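Local coordinates for protein beta-1,4-mannanase (PDB 4OOU) that hydrolyses internal beta-1,4-mannosidic linkages in mannans, galactomannans and glucomannans as a secreted endo-mannanase of glycoside hydrolase family 5, at residues N133-N138 / V178-E183; L145-S150 / K211-K216; K151-I156 / I222-S227; Q217-I222 / S261-A266. All coordinates share one frame; numbering follows the deposited sequence.

Contact 1 of 4, residues N133-N138 / V178-E183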
loop_
_atom_site.group_PDB
_atom_site.type_symbol
_atom_site.label_atom_id
_atom_site.label_comp_id
_atom_site.label_asym_id
_atom_site.label_seq_id
_atom_site.Cartn_x
_atom_site.Cartn_y
_atom_site.Cartn_z
ATOM N N ASN A 133 -5.892 5.302 6.268
ATOM C CA ASN A 133 -4.802 6.279 6.291
ATOM C C ASN A 133 -4.192 6.340 7.680
ATOM O O ASN A 133 -4.935 6.310 8.632
ATOM C CB ASN A 133 -5.355 7.636 5.929
ATOM C CG ASN A 133 -4.302 8.602 5.437
ATOM O OD1 ASN A 133 -4.591 9.803 5.310
ATOM N ND2 ASN A 133 -3.088 8.118 5.126
ATOM N N GLY A 134 -2.860 6.397 7.786
ATOM C CA GLY A 134 -2.168 6.735 9.033
ATOM C C GLY A 134 -1.439 8.079 8.945
ATOM O O GLY A 134 -1.055 8.670 9.968
ATOM N N ALA A 135 -1.236 8.579 7.738
ATOM C CA ALA A 135 -0.632 9.920 7.558
ATOM C C ALA A 135 -1.455 10.962 8.320
ATOM O O ALA A 135 -0.954 11.687 9.161
ATOM C CB ALA A 135 -0.544 10.289 6.067
ATOM N N LEU A 136 -2.745 10.982 7.997
ATOM C CA LEU A 136 -3.767 11.740 8.686
ATOM C C LEU A 136 -4.799 10.687 9.106
ATOM O O LEU A 136 -5.027 9.699 8.397
ATOM C CB LEU A 136 -4.369 12.765 7.731
ATOM C CG LEU A 136 -3.823 14.219 7.635
ATOM C CD1 LEU A 136 -2.326 14.421 7.947
ATOM C CD2 LEU A 136 -4.202 14.839 6.279
ATOM N N GLN A 137 -5.383 10.856 10.287
ATOM C CA GLN A 137 -6.487 9.978 10.721
ATOM C C GLN A 137 -7.336 10.714 11.751
ATOM O O GLN A 137 -7.243 10.477 12.958
ATOM C CB GLN A 137 -5.951 8.668 11.290
ATOM C CG GLN A 137 -7.022 7.636 11.615
ATOM C CD GLN A 137 -7.936 7.361 10.441
ATOM O OE1 GLN A 137 -7.506 6.796 9.418
ATOM N NE2 GLN A 137 -9.216 7.741 10.580
ATOM N N ASN A 138 -8.169 11.612 11.232
ATOM C CA ASN A 138 -8.888 12.600 12.031
ATOM C C ASN A 138 -10.246 12.104 12.490
ATOM O O ASN A 138 -11.106 12.907 12.845
ATOM C CB ASN A 138 -9.052 13.876 11.203
ATOM C CG ASN A 138 -7.727 14.572 10.932
ATOM O OD1 ASN A 138 -7.322 14.775 9.777
ATOM N ND2 ASN A 138 -7.059 14.962 11.998
ATOM N N VAL A 178 -2.710 -2.369 4.934
ATOM C CA VAL A 178 -3.444 -2.117 6.154
ATOM C C VAL A 178 -3.524 -0.659 6.435
ATOM O O VAL A 178 -4.591 -0.129 6.713
ATOM C CB VAL A 178 -2.784 -2.773 7.377
ATOM C CG1 VAL A 178 -3.680 -2.597 8.586
ATOM C CG2 VAL A 178 -2.538 -4.237 7.112
ATOM N N LEU A 179 -2.375 -0.005 6.398
ATOM C CA LEU A 179 -2.301 1.364 6.889
ATOM C C LEU A 179 -1.221 2.094 6.110
ATOM O O LEU A 179 -0.162 1.535 5.839
ATOM C CB LEU A 179 -2.007 1.335 8.372
ATOM C CG LEU A 179 -1.972 2.673 9.109
ATOM C CD1 LEU A 179 -3.336 3.366 9.112
ATOM C CD2 LEU A 179 -1.473 2.455 10.530
ATOM N N ASN A 180 -1.518 3.322 5.698
ATOM C CA ASN A 180 -0.601 4.114 4.880
ATOM C C ASN A 180 0.128 5.108 5.798
ATOM O O ASN A 180 -0.520 5.798 6.608
ATOM C CB ASN A 180 -1.378 4.882 3.808
ATOM C CG ASN A 180 -0.539 5.998 3.149
ATOM O OD1 ASN A 180 0.253 5.727 2.240
ATOM N ND2 ASN A 180 -0.697 7.240 3.616
ATOM N N GLU A 181 1.446 5.191 5.667
ATOM C CA GLU A 181 2.256 6.115 6.479
ATOM C C GLU A 181 1.850 6.135 7.975
ATOM O O GLU A 181 1.390 7.142 8.521
ATOM C CB GLU A 181 2.287 7.526 5.838
ATOM C CG GLU A 181 2.739 7.467 4.372
ATOM C CD GLU A 181 3.236 8.790 3.783
ATOM O OE1 GLU A 181 2.992 9.896 4.364
ATOM O OE2 GLU A 181 3.885 8.706 2.699
ATOM N N PRO A 182 2.004 4.990 8.636
ATOM C CA PRO A 182 1.666 4.899 10.050
ATOM C C PRO A 182 2.423 5.916 10.886
ATOM O O PRO A 182 2.000 6.218 11.988
ATOM C CB PRO A 182 2.140 3.492 10.431
ATOM C CG PRO A 182 2.151 2.723 9.151
ATOM C CD PRO A 182 2.494 3.714 8.084
ATOM N N GLU A 183 3.537 6.414 10.361
ATOM C CA GLU A 183 4.432 7.348 11.076
ATOM C C GLU A 183 3.837 8.734 11.213
ATOM O O GLU A 183 4.331 9.557 12.012
ATOM C CB GLU A 183 5.793 7.480 10.368
ATOM C CG GLU A 183 6.537 6.158 10.222
ATOM C CD GLU A 183 6.033 5.309 9.057
ATOM O OE1 GLU A 183 5.641 5.913 8.013
ATOM O OE2 GLU A 183 6.043 4.051 9.202
#
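Gly-134 meets Asn-180 through a hydrogen bond from Gly-134 N to Asn-180 O, 2.7 Å long. It extends a short parallel pairing in which Asn-133 lies beside Asn-180 with both side chains on the same face of the sheet. A beta carbon at Gly-134 would run into Asn-180 O, so the lack of a side chain lets the chain turn here at close quarters. The glycine is also lined by Leu-179, whose CG stands anti to the backbone N (chi1 -176°) and brings CD1 to 3.3 Å from Gly-134 N. Leu-179 CD1 also lies 3.4 Å from Asn-133 O; an alanine in place of Leu-179 would probably open a gap against this peptide and let the turn shift. Ala-135 CB faces two polar groups, 3.9 Å from both Asn-180 ND2 and Glu-181 OE1. Farther out, Arg-81 donates to Asn-180 OD1, His-280 pairs with Glu-181 OE2, and Thr-185 OG1 holds Gly-134 O. Glu-312, probably the nucleophile, touches both Asn-180 and Glu-181. The substrate-binding Asn-180 followed by Glu-181, the probable proton donor/acceptor, is the Asn-Glu pair that ends the fourth strand of the (beta/alpha)8 barrel in family 5 hydrolases.

Contact 2 of 4, residues L145-S150 / K211-K216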
loop_
_atom_site.group_PDB
_atom_site.type_symbol
_atom_site.label_atom_id
_atom_site.label_comp_id
_atom_site.label_asym_id
_atom_site.label_seq_id
_atom_site.Cartn_x
_atom_site.Cartn_y
_atom_site.Cartn_z
ATOM N N LEU A 145 -9.951 2.158 17.115
ATOM C CA LEU A 145 -9.601 0.815 16.644
ATOM C C LEU A 145 -8.180 0.416 17.086
ATOM O O LEU A 145 -7.904 -0.759 17.314
ATOM C CB LEU A 145 -9.749 0.715 15.122
ATOM C CG LEU A 145 -11.075 0.198 14.538
ATOM C CD1 LEU A 145 -12.309 0.460 15.398
ATOM C CD2 LEU A 145 -11.267 0.772 13.139
ATOM N N PHE A 146 -7.293 1.398 17.202
ATOM C CA PHE A 146 -5.945 1.175 17.734
ATOM C C PHE A 146 -5.884 0.799 19.206
ATOM O O PHE A 146 -4.935 0.154 19.618
ATOM C CB PHE A 146 -5.074 2.401 17.508
ATOM C CG PHE A 146 -4.702 2.580 16.089
ATOM C CD1 PHE A 146 -5.487 3.328 15.250
ATOM C CD2 PHE A 146 -3.622 1.910 15.566
ATOM C CE1 PHE A 146 -5.164 3.458 13.913
ATOM C CE2 PHE A 146 -3.282 2.037 14.233
ATOM C CZ PHE A 146 -4.053 2.818 13.404
ATOM N N TRP A 147 -6.873 1.197 20.000
ATOM C CA TRP A 147 -6.819 0.938 21.423
ATOM C C TRP A 147 -7.768 -0.177 21.929
ATOM O O TRP A 147 -7.388 -0.948 22.816
ATOM C CB TRP A 147 -7.077 2.224 22.155
ATOM C CG TRP A 147 -6.098 3.322 21.869
ATOM C CD1 TRP A 147 -6.255 4.324 20.977
ATOM C CD2 TRP A 147 -4.835 3.549 22.509
ATOM N NE1 TRP A 147 -5.169 5.176 21.010
ATOM C CE2 TRP A 147 -4.288 4.725 21.951
ATOM C CE3 TRP A 147 -4.112 2.873 23.510
ATOM C CZ2 TRP A 147 -3.051 5.242 22.341
ATOM C CZ3 TRP A 147 -2.875 3.383 23.902
ATOM C CH2 TRP A 147 -2.360 4.568 23.321
ATOM N N ASP A 148 -8.964 -0.287 21.343
ATOM C CA ASP A 148 -10.045 -1.148 21.863
ATOM C C ASP A 148 -10.145 -2.504 21.156
ATOM O O ASP A 148 -10.705 -2.610 20.062
ATOM C CB ASP A 148 -11.375 -0.398 21.738
ATOM C CG ASP A 148 -12.493 -0.998 22.568
ATOM O OD1 ASP A 148 -12.723 -2.230 22.564
ATOM O OD2 ASP A 148 -13.187 -0.197 23.204
ATOM N N GLU A 149 -9.655 -3.548 21.817
ATOM C CA GLU A 149 -9.657 -4.885 21.246
ATOM C C GLU A 149 -11.032 -5.329 20.751
ATOM O O GLU A 149 -11.111 -6.023 19.745
ATOM C CB GLU A 149 -9.127 -5.913 22.250
ATOM C CG GLU A 149 -7.714 -5.650 22.754
ATOM C CD GLU A 149 -7.048 -6.867 23.381
ATOM O OE1 GLU A 149 -7.696 -7.945 23.530
ATOM O OE2 GLU A 149 -5.846 -6.734 23.722
ATOM N N SER A 150 -12.115 -4.954 21.434
ATOM C CA SER A 150 -13.479 -5.396 21.011
ATOM C C SER A 150 -13.962 -4.645 19.776
ATOM O O SER A 150 -14.611 -5.229 18.893
ATOM C CB SER A 150 -14.521 -5.279 22.147
ATOM O OG SER A 150 -14.650 -3.944 22.624
ATOM N N LYS A 211 0.307 13.245 17.302
ATOM C CA LYS A 211 0.990 12.129 17.906
ATOM C C LYS A 211 0.012 11.285 18.694
ATOM O O LYS A 211 -0.088 11.431 19.900
ATOM C CB LYS A 211 2.154 12.638 18.772
ATOM C CG LYS A 211 3.374 13.058 17.937
ATOM C CD LYS A 211 4.146 14.258 18.501
ATOM C CE LYS A 211 5.617 14.215 18.092
ATOM N NZ LYS A 211 6.512 15.156 18.811
ATOM N N LYS A 212 -0.676 10.375 17.998
ATOM C CA LYS A 212 -1.805 9.610 18.572
ATOM C C LYS A 212 -1.477 8.217 19.101
ATOM O O LYS A 212 -1.971 7.820 20.144
ATOM C CB LYS A 212 -2.932 9.469 17.526
ATOM C CG LYS A 212 -3.290 10.786 16.848
ATOM C CD LYS A 212 -4.474 10.647 15.910
ATOM C CE LYS A 212 -4.697 11.935 15.113
ATOM N NZ LYS A 212 -5.224 13.055 15.947
ATOM N N PHE A 213 -0.676 7.466 18.358
ATOM C CA PHE A 213 -0.472 6.053 18.632
ATOM C C PHE A 213 1.000 5.709 18.916
ATOM O O PHE A 213 1.895 6.096 18.163
ATOM C CB PHE A 213 -0.900 5.217 17.431
ATOM C CG PHE A 213 -2.190 5.658 16.790
ATOM C CD1 PHE A 213 -3.392 5.517 17.457
ATOM C CD2 PHE A 213 -2.199 6.172 15.497
ATOM C CE1 PHE A 213 -4.567 5.907 16.866
ATOM C CE2 PHE A 213 -3.386 6.560 14.906
ATOM C CZ PHE A 213 -4.570 6.432 15.593
ATOM N N PRO A 214 1.258 4.947 19.985
ATOM C CA PRO A 214 2.582 4.393 20.133
ATOM C C PRO A 214 2.811 3.205 19.183
ATOM O O PRO A 214 1.870 2.436 18.857
ATOM C CB PRO A 214 2.606 3.933 21.591
ATOM C CG PRO A 214 1.467 4.631 22.246
ATOM C CD PRO A 214 0.438 4.713 21.179
ATOM N N MET A 215 4.060 3.054 18.746
ATOM C CA MET A 215 4.392 1.985 17.831
ATOM C C MET A 215 3.743 0.694 18.261
ATOM O O MET A 215 3.275 -0.069 17.416
ATOM C CB MET A 215 5.887 1.779 17.757
ATOM C CG MET A 215 6.312 0.967 16.556
ATOM S SD MET A 215 6.268 1.973 15.081
ATOM C CE MET A 215 5.328 0.844 14.073
ATOM N N LYS A 216 3.706 0.437 19.565
ATOM C CA LYS A 216 3.123 -0.808 20.024
ATOM C C LYS A 216 1.683 -0.966 19.529
ATOM O O LYS A 216 1.317 -2.029 19.040
ATOM C CB LYS A 216 3.174 -0.966 21.550
ATOM C CG LYS A 216 2.510 -2.280 21.985
ATOM C CD LYS A 216 2.797 -2.721 23.411
ATOM C CE LYS A 216 2.363 -4.170 23.553
ATOM N NZ LYS A 216 2.447 -4.635 24.955
#
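Phe-146 and Phe-213 bring two backbone segments together just before their helices, with CA atoms 7.4 Å apart and no hydrogen bond passing between the segments. The contact centres on a face-to-face aromatic stack, placed where the third and fourth helices of the (beta/alpha)8 barrel begin. The ring centroids are 3.8 Å apart and the planes are inclined by 29°, so the rings converge along one side. Phe-146 keeps CG beside its backbone N (chi1 -72°), which turns the ring toward Phe-213. Phe-146 CB itself lies 3.5 Å from Phe-213 CD1. The opposite face of Phe-213 is covered by its own neighbour, Lys-212 CB, 3.7 Å above the ring plane and over its centre. Held on both faces, the ring has little freedom to tilt. A serine in place of Phe-213 would probably leave Phe-146 without its stacking partner and open a gap beside Trp-147 NE1. That indole, which binds substrate, reaches across with NE1 near the plane of the Phe-213 ring at its edge, 4.0 Å from Phe-213 CD1. Beyond it, Trp-147 CH2 rests 3.5 Å from Pro-214 CD, the two side chains crossing at about a right angle. Pro-214, the N-cap residue of helix 215-232, in turn touches the substrate-binding Gln-187. The indole is thus packed against 211-216 along both its NE1 and its benzo sides. The rim of its six-membered ring finally meets a backbone acceptor in its own plane, with Trp-147 CZ2 3.6 Å from Lys-212 O.

Contact 3 of 4, residues K151-I156 / I222-S227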
loop_
_atom_site.group_PDB
_atom_site.type_symbol
_atom_site.label_atom_id
_atom_site.label_comp_id
_atom_site.label_asym_id
_atom_site.label_seq_id
_atom_site.Cartn_x
_atom_site.Cartn_y
_atom_site.Cartn_z
ATOM N N LYS A 151 -13.635 -3.354 19.722
ATOM C CA LYS A 151 -14.063 -2.511 18.624
ATOM C C LYS A 151 -13.320 -2.879 17.349
ATOM O O LYS A 151 -13.868 -2.778 16.251
ATOM C CB LYS A 151 -13.858 -1.030 18.976
ATOM C CG LYS A 151 -14.794 -0.467 20.059
ATOM C CD LYS A 151 -14.475 0.990 20.406
ATOM C CE LYS A 151 -15.444 1.576 21.444
ATOM N NZ LYS A 151 -15.142 2.980 21.850
ATOM N N LEU A 152 -12.072 -3.319 17.486
ATOM C CA LEU A 152 -11.286 -3.788 16.325
ATOM C C LEU A 152 -11.862 -5.044 15.731
ATOM O O LEU A 152 -11.976 -5.166 14.491
ATOM C CB LEU A 152 -9.830 -4.057 16.711
ATOM C CG LEU A 152 -8.818 -4.386 15.591
ATOM C CD1 LEU A 152 -9.007 -3.574 14.320
ATOM C CD2 LEU A 152 -7.415 -4.157 16.113
ATOM N N ASN A 153 -12.229 -5.973 16.615
ATOM C CA ASN A 153 -12.900 -7.173 16.177
ATOM C C ASN A 153 -14.243 -6.879 15.503
ATOM O O ASN A 153 -14.682 -7.659 14.653
ATOM C CB ASN A 153 -13.096 -8.178 17.322
ATOM C CG ASN A 153 -11.807 -8.904 17.692
ATOM O OD1 ASN A 153 -11.176 -9.569 16.856
ATOM N ND2 ASN A 153 -11.415 -8.785 18.960
ATOM N N SER A 154 -14.901 -5.778 15.857
ATOM C CA SER A 154 -16.147 -5.479 15.180
ATOM C C SER A 154 -15.779 -5.120 13.769
ATOM O O SER A 154 -16.454 -5.550 12.818
ATOM C CB SER A 154 -16.957 -4.373 15.869
ATOM O OG SER A 154 -16.189 -3.225 16.081
ATOM N N TYR A 155 -14.681 -4.367 13.618
ATOM C CA TYR A 155 -14.219 -4.006 12.266
ATOM C C TYR A 155 -13.947 -5.278 11.486
ATOM O O TYR A 155 -14.459 -5.476 10.387
ATOM C CB TYR A 155 -12.972 -3.127 12.265
ATOM C CG TYR A 155 -12.386 -2.983 10.865
ATOM C CD1 TYR A 155 -13.088 -2.323 9.853
ATOM C CD2 TYR A 155 -11.135 -3.517 10.543
ATOM C CE1 TYR A 155 -12.561 -2.198 8.566
ATOM C CE2 TYR A 155 -10.618 -3.412 9.260
ATOM C CZ TYR A 155 -11.326 -2.744 8.272
ATOM O OH TYR A 155 -10.798 -2.632 6.997
ATOM N N ILE A 156 -13.165 -6.144 12.089
ATOM C CA ILE A 156 -12.777 -7.376 11.453
ATOM C C ILE A 156 -13.985 -8.182 11.021
ATOM O O ILE A 156 -14.070 -8.614 9.874
ATOM C CB ILE A 156 -11.843 -8.195 12.372
ATOM C CG1 ILE A 156 -10.475 -7.481 12.439
ATOM C CG2 ILE A 156 -11.665 -9.621 11.844
ATOM C CD1 ILE A 156 -9.571 -7.859 13.585
ATOM N N ILE A 222 -1.928 -3.475 13.243
ATOM C CA ILE A 222 -1.728 -4.020 11.909
ATOM C C ILE A 222 -1.545 -5.557 11.964
ATOM O O ILE A 222 -2.032 -6.268 11.092
ATOM C CB ILE A 222 -0.809 -3.162 10.922
ATOM C CG1 ILE A 222 0.064 -4.044 10.043
ATOM C CG2 ILE A 222 0.028 -2.025 11.555
ATOM C CD1 ILE A 222 1.433 -4.250 10.598
ATOM N N ASN A 223 -0.947 -6.062 13.031
ATOM C CA ASN A 223 -0.848 -7.516 13.248
ATOM C C ASN A 223 -2.222 -8.192 13.242
ATOM O O ASN A 223 -2.469 -9.106 12.438
ATOM C CB ASN A 223 -0.104 -7.803 14.566
ATOM C CG ASN A 223 0.060 -9.292 14.860
ATOM O OD1 ASN A 223 -0.285 -9.749 15.959
ATOM N ND2 ASN A 223 0.606 -10.052 13.887
ATOM N N TRP A 224 -3.125 -7.702 14.089
ATOM C CA TRP A 224 -4.459 -8.278 14.155
ATOM C C TRP A 224 -5.136 -8.222 12.801
ATOM O O TRP A 224 -5.806 -9.180 12.402
ATOM C CB TRP A 224 -5.346 -7.566 15.165
ATOM C CG TRP A 224 -5.051 -7.898 16.573
ATOM C CD1 TRP A 224 -3.831 -8.084 17.116
ATOM C CD2 TRP A 224 -5.995 -8.043 17.644
ATOM N NE1 TRP A 224 -3.939 -8.338 18.449
ATOM C CE2 TRP A 224 -5.255 -8.317 18.809
ATOM C CE3 TRP A 224 -7.397 -7.965 17.732
ATOM C CZ2 TRP A 224 -5.860 -8.523 20.066
ATOM C CZ3 TRP A 224 -8.008 -8.178 18.987
ATOM C CH2 TRP A 224 -7.230 -8.448 20.135
ATOM N N ILE A 225 -4.979 -7.098 12.093
ATOM C CA ILE A 225 -5.688 -6.936 10.837
ATOM C C ILE A 225 -5.185 -7.879 9.742
ATOM O O ILE A 225 -5.991 -8.525 9.061
ATOM C CB ILE A 225 -5.683 -5.482 10.379
ATOM C CG1 ILE A 225 -6.522 -4.638 11.341
ATOM C CG2 ILE A 225 -6.287 -5.359 8.987
ATOM C CD1 ILE A 225 -6.329 -3.143 11.151
ATOM N N SER A 226 -3.859 -7.974 9.591
ATOM C CA SER A 226 -3.241 -8.934 8.667
ATOM C C SER A 226 -3.661 -10.356 9.013
ATOM O O SER A 226 -3.960 -11.184 8.134
ATOM C CB SER A 226 -1.727 -8.847 8.759
ATOM O OG SER A 226 -1.095 -9.768 7.898
ATOM N N SER A 227 -3.685 -10.649 10.311
ATOM C CA SER A 227 -3.961 -11.997 10.697
ATOM C C SER A 227 -5.288 -12.397 10.094
ATOM O O SER A 227 -5.424 -13.521 9.620
ATOM C CB SER A 227 -3.976 -12.197 12.208
ATOM O OG SER A 227 -4.374 -13.548 12.465
#
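Leu-152 holds CG anti to its backbone N (chi1 -173°), while Trp-224 keeps CG beside its own N (chi1 -76°), and the two torsions swing an isobutyl group and an indole into the groove between helices 149-167 and 215-232. The leucine divides its methyls between two partners. Leu-152 CD2 lies 4.1 Å from Trp-224 CB and equally near CE3, whereas Leu-152 CD1 settles 4.0 Å from Ile-225 CG1, with these two side chains crossing at about a right angle. The Asn-153 amide comes up to the edge of the indole, with ND2 3.5 Å from Trp-224 CZ3 and the amide plane turned 38° from the ring. One turn on from Leu-152, Ile-156 CD1 lies 4.2 Å from Trp-224 O. No hydrogen bond links the segments, whose axes run nearly side by side, 10.7 Å apart and crossing at -28°. This is the parallel packing of neighbouring outer helices in a (beta/alpha)8 barrel. Lys-269 makes a cation-pi contact with Trp-224, while Tyr-155 meets Phe-132 of strand 126-133 and Ile-222 packs on Val-240 of strand 238-241, so both helices are seated on the barrel wall.

Contact 4 of 4, residues Q217-I222 / S261-A266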
loop_
_atom_site.group_PDB
_atom_site.type_symbol
_atom_site.label_atom_id
_atom_site.label_comp_id
_atom_site.label_asym_id
_atom_site.label_seq_id
_atom_site.Cartn_x
_atom_site.Cartn_y
_atom_site.Cartn_z
ATOM N N GLN A 217 0.862 0.069 19.673
ATOM C CA GLN A 217 -0.531 -0.037 19.230
ATOM C C GLN A 217 -0.604 -0.109 17.724
ATOM O O GLN A 217 -1.321 -0.966 17.178
ATOM C CB GLN A 217 -1.393 1.098 19.752
ATOM C CG GLN A 217 -1.451 1.157 21.271
ATOM C CD GLN A 217 -1.882 -0.156 21.874
ATOM O OE1 GLN A 217 -2.981 -0.654 21.602
ATOM N NE2 GLN A 217 -1.007 -0.744 22.692
ATOM N N ILE A 218 0.162 0.744 17.045
ATOM C CA ILE A 218 0.266 0.633 15.578
ATOM C C ILE A 218 0.492 -0.810 15.133
ATOM O O ILE A 218 -0.280 -1.332 14.337
ATOM C CB ILE A 218 1.388 1.498 14.956
ATOM C CG1 ILE A 218 1.048 3.000 15.074
ATOM C CG2 ILE A 218 1.597 1.080 13.498
ATOM C CD1 ILE A 218 2.126 3.944 14.606
ATOM N N LEU A 219 1.547 -1.434 15.658
ATOM C CA LEU A 219 1.974 -2.781 15.231
ATOM C C LEU A 219 1.008 -3.865 15.638
ATOM O O LEU A 219 0.843 -4.836 14.899
ATOM C CB LEU A 219 3.369 -3.135 15.797
ATOM C CG LEU A 219 4.527 -2.290 15.260
ATOM C CD1 LEU A 219 5.809 -2.603 16.003
ATOM C CD2 LEU A 219 4.685 -2.528 13.765
ATOM N N LYS A 220 0.403 -3.710 16.816
ATOM C CA LYS A 220 -0.618 -4.633 17.281
ATOM C C LYS A 220 -1.827 -4.527 16.344
ATOM O O LYS A 220 -2.417 -5.529 15.893
ATOM C CB LYS A 220 -1.039 -4.264 18.695
ATOM C CG LYS A 220 -2.022 -5.256 19.305
ATOM C CD LYS A 220 -3.043 -4.583 20.208
ATOM C CE LYS A 220 -3.592 -5.576 21.201
ATOM N NZ LYS A 220 -4.483 -4.871 22.135
ATOM N N THR A 221 -2.196 -3.290 16.045
ATOM C CA THR A 221 -3.342 -3.073 15.190
ATOM C C THR A 221 -3.113 -3.681 13.813
ATOM O O THR A 221 -3.996 -4.380 13.281
ATOM C CB THR A 221 -3.670 -1.589 15.108
ATOM O OG1 THR A 221 -3.989 -1.147 16.418
ATOM C CG2 THR A 221 -4.839 -1.338 14.203
ATOM N N ILE A 222 -1.928 -3.475 13.243
ATOM C CA ILE A 222 -1.728 -4.020 11.909
ATOM C C ILE A 222 -1.545 -5.557 11.964
ATOM O O ILE A 222 -2.032 -6.268 11.092
ATOM C CB ILE A 222 -0.809 -3.162 10.922
ATOM C CG1 ILE A 222 0.064 -4.044 10.043
ATOM C CG2 ILE A 222 0.028 -2.025 11.555
ATOM C CD1 ILE A 222 1.433 -4.250 10.598
ATOM N N SER A 261 9.032 -10.758 13.235
ATOM C CA SER A 261 9.223 -10.782 14.725
ATOM C C SER A 261 8.435 -9.658 15.446
ATOM O O SER A 261 7.641 -9.932 16.369
ATOM C CB SER A 261 10.726 -10.809 15.165
ATOM O OG SER A 261 11.344 -9.526 15.213
ATOM N N CYS A 262 8.606 -8.425 14.975
ATOM C CA CYS A 262 7.994 -7.256 15.600
ATOM C C CYS A 262 6.456 -7.235 15.599
ATOM O O CYS A 262 5.849 -6.852 16.602
ATOM C CB CYS A 262 8.466 -5.969 14.906
ATOM S SG CYS A 262 10.150 -5.488 15.229
ATOM N N LEU A 263 5.844 -7.550 14.462
ATOM C CA LEU A 263 4.390 -7.533 14.348
ATOM C C LEU A 263 3.808 -8.612 15.217
ATOM O O LEU A 263 2.840 -8.384 15.978
ATOM C CB LEU A 263 3.916 -7.820 12.919
ATOM C CG LEU A 263 4.134 -6.762 11.851
ATOM C CD1 LEU A 263 3.529 -7.240 10.533
ATOM C CD2 LEU A 263 3.585 -5.412 12.277
ATOM N N THR A 264 4.394 -9.792 15.051
ATOM C CA THR A 264 3.943 -11.007 15.713
ATOM C C THR A 264 4.055 -10.852 17.257
ATOM O O THR A 264 3.120 -11.159 17.997
ATOM C CB THR A 264 4.696 -12.205 15.066
ATOM O OG1 THR A 264 3.741 -13.035 14.379
ATOM C CG2 THR A 264 5.598 -12.991 16.031
ATOM N N GLY A 265 5.168 -10.289 17.718
ATOM C CA GLY A 265 5.331 -9.897 19.115
ATOM C C GLY A 265 4.522 -8.708 19.611
ATOM O O GLY A 265 4.566 -8.401 20.781
ATOM N N ALA A 266 3.776 -8.029 18.759
ATOM C CA ALA A 266 2.941 -6.906 19.227
ATOM C C ALA A 266 1.511 -7.347 19.563
ATOM O O ALA A 266 0.869 -6.808 20.471
ATOM C CB ALA A 266 2.897 -5.802 18.182
#
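Leu-219 and Ala-266 mark the near-perpendicular crossing of two successive outer helices of the (beta/alpha)8 barrel, those that follow its fourth and fifth strands. The segment axes meet at -87° and pass 7.8 Å apart, a close approach consistent with the small alanine at the crossing. Ala-266 points its methyl into helix 215-232, where CB lies 3.5 Å from Lys-220 N and almost as near Leu-219 CB. Beside it, Lys-220 sets CG anti to its backbone N (chi1 -175°) and lays this methylene 3.5 Å from Ala-266 O. Its ammonium end leads elsewhere, to a salt bridge with Glu-149 at the start of the preceding barrel helix. Toward the interior, Leu-219 and Leu-263 cross at about a right angle, with CD2 of Leu-219 3.4 Å from CD2 of Leu-263. Leu-263 also packs toward Ile-222, though the modelled position of the isoleucine tip is doubtful. Elsewhere on the same leucine, Leu-219 CD1 rests 4.4 Å from Cys-262 CB, and the cysteine sulfur forms a disulfide with Cys-195. Tyr-258 lies against Leu-219 as well, and Tyr-196 packs on Ala-266. No hydrogen bond spans the two segments, so the crossing probably depends on the fit of aliphatic groups around the alanine. Covalent and ionic links lie at the margins and run to residues outside this pair of segments: the disulfide ties helix 260-267 to Cys-195, and Lys-220 ties helix 215-232 to Glu-149.

Overall arrangement
Contact 1 is buried at the catalytic end of the barrel and holds the probable proton donor/acceptor; it alone of the four has an assigned hydrogen bond across its segments. Contacts 2, 3 and 4 all use helix 215-232 or the turn leading into it: contact 2 at its start, contact 4 along its first turns and contact 3 farther on, sharing Ile-222 with contact 4. Contact 2 lies nearest the surface and is aromatic, whereas contact 3, nearly parallel, sets an indole among aliphatic groups, and contact 4, perpendicular, is aliphatic; both are buried. Glu-149 to Lys-220 links contacts 2 and 4, and Val-178 carries contact 1 onto helix 215-232.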